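PDB 5XEM: cysteine synthase from Fusobacterium nucleatum subsp. nucleatum strain ATCC 25586, which probably makes L-cysteine and acetate from O-acetyl-L-serine and hydrogen sulfide with the help of pyridoxal 5'-phosphate. Local coordinates for residues T274-A277 and A278-S282. Numbering follows the deposited sequence.
Sequences TFKA and ALDYS
Lys276 and Asp280, one helical turn apart, join in a salt bridge along the partly exposed flank of helix 269-284. Lys276 sets out with CG anti to its own N (chi1 166°), then bends at chi2, 63°, which swings the rest of the chain along the helix until NZ stands 2.7 Å from Asp280 OD1. The ammonium group meets the syn lone pair of OD1, the side facing OD2, which itself stays 3.7 Å from NZ; one carboxylate oxygen thus carries the bridge. A molecule of 2-(2-methoxyethoxy)ethanol, probably from the crystallisation liquor, lies beside the pair and makes a weak hydrogen bond with the same OD1. Phe275 and Leu279 form the matching apolar pair on a buried side. Leu279 lays its branch point and one methyl obliquely against the CD2-CE2 side of the ring, with both CG and CD1 3.7 Å from Phe275 CE2, and Met255 of helix 249-263 packs on both residues. Beneath these pairs run the backbone bonds from Leu279 N to Phe275 O and from Asp280 N to Lys276 O, each 2.9 Å. Ala278 touches Ile176 and Val294, on strands 174-178 and 291-296 of the mixed sheet. Spaced i to i+4, both pairs are typical of an alpha-helix, here one that packs between the mixed sheet and helix 249-263 of a fold-type II PLP enzyme.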
loop_
_atom_site.group_PDB
_atom_site.type_symbol
_atom_site.label_atom_id
_atom_site.label_comp_id
_atom_site.label_asym_id
_atom_site.label_seq_id
_atom_site.Cartn_x
_atom_site.Cartn_y
_atom_site.Cartn_z
ATOM N N THR A 274 18.666 -4.740 1.619
ATOM C CA THR A 274 19.234 -4.125 0.427
ATOM C C THR A 274 19.751 -2.717 0.711
ATOM O O THR A 274 20.858 -2.334 0.276
ATOM C CB THR A 274 18.201 -4.116 -0.724
ATOM O OG1 THR A 274 17.741 -5.451 -0.923
ATOM C CG2 THR A 274 18.793 -3.564 -2.013
ATOM N N PHE A 275 18.985 -1.980 1.509
ATOM C CA PHE A 275 19.365 -0.648 1.894
ATOM C C PHE A 275 20.598 -0.692 2.800
ATOM O O PHE A 275 21.489 0.119 2.662
ATOM C CB PHE A 275 18.226 0.094 2.605
ATOM C CG PHE A 275 18.510 1.539 2.800
ATOM C CD1 PHE A 275 18.362 2.424 1.750
ATOM C CD2 PHE A 275 18.978 2.010 4.016
ATOM C CE1 PHE A 275 18.649 3.756 1.922
ATOM C CE2 PHE A 275 19.279 3.351 4.194
ATOM C CZ PHE A 275 19.110 4.223 3.142
ATOM N N LYS A 276 20.663 -1.653 3.702
ATOM C CA LYS A 276 21.826 -1.776 4.590
ATOM C C LYS A 276 23.083 -2.089 3.771
ATOM O O LYS A 276 24.149 -1.497 3.989
ATOM C CB LYS A 276 21.556 -2.841 5.655
ATOM C CG LYS A 276 22.777 -3.303 6.423
ATOM C CD LYS A 276 23.434 -2.206 7.235
ATOM C CE LYS A 276 24.577 -2.814 8.047
ATOM N NZ LYS A 276 25.620 -1.787 8.315
ATOM N N ALA A 277 22.949 -2.990 2.807
ATOM C CA ALA A 277 24.054 -3.332 1.916
ATOM C C ALA A 277 24.475 -2.101 1.119
ATOM O O ALA A 277 25.677 -1.887 0.863
ATOM C CB ALA A 277 23.654 -4.456 0.979
ATOM N N ALA A 278 23.504 -1.281 0.721
ATOM C CA ALA A 278 23.801 -0.047 -0.012
ATOM C C ALA A 278 24.519 0.966 0.838
ATOM O O ALA A 278 25.389 1.688 0.330
ATOM C CB ALA A 278 22.540 0.584 -0.589
ATOM N N LEU A 279 24.124 1.060 2.101
ATOM C CA LEU A 279 24.777 1.977 3.035
ATOM C C LEU A 279 26.202 1.538 3.288
ATOM O O LEU A 279 27.074 2.375 3.369
ATOM C CB LEU A 279 24.052 2.021 4.357
ATOM C CG LEU A 279 22.939 3.034 4.524
ATOM C CD1 LEU A 279 22.496 3.064 5.992
ATOM C CD2 LEU A 279 23.392 4.426 4.116
ATOM N N ASP A 280 26.431 0.231 3.431
ATOM C CA ASP A 280 27.786 -0.294 3.605
ATOM C C ASP A 280 28.636 0.016 2.389
ATOM O O ASP A 280 29.790 0.431 2.528
ATOM C CB ASP A 280 27.780 -1.804 3.808
ATOM C CG ASP A 280 27.236 -2.220 5.128
ATOM O OD1 ASP A 280 27.037 -1.350 6.004
ATOM O OD2 ASP A 280 27.010 -3.435 5.308
ATOM N N TYR A 281 28.071 -0.178 1.202
ATOM C CA TYR A 281 28.747 0.156 -0.042
ATOM C C TYR A 281 29.066 1.642 -0.104
ATOM O O TYR A 281 30.203 2.024 -0.420
ATOM C CB TYR A 281 27.936 -0.276 -1.261
ATOM C CG TYR A 281 28.642 0.052 -2.555
ATOM C CD1 TYR A 281 29.573 -0.819 -3.100
ATOM C CD2 TYR A 281 28.408 1.263 -3.209
ATOM C CE1 TYR A 281 30.248 -0.508 -4.275
ATOM C CE2 TYR A 281 29.078 1.583 -4.384
ATOM C CZ TYR A 281 29.995 0.699 -4.903
ATOM O OH TYR A 281 30.632 1.010 -6.076
ATOM N N SER A 282 28.087 2.480 0.224
ATOM C CA SER A 282 28.267 3.922 0.154
ATOM C C SER A 282 29.321 4.418 1.164
ATOM O O SER A 282 30.140 5.272 0.831
ATOM C CB SER A 282 26.948 4.640 0.366
ATOM O OG SER A 282 27.098 6.033 0.213
#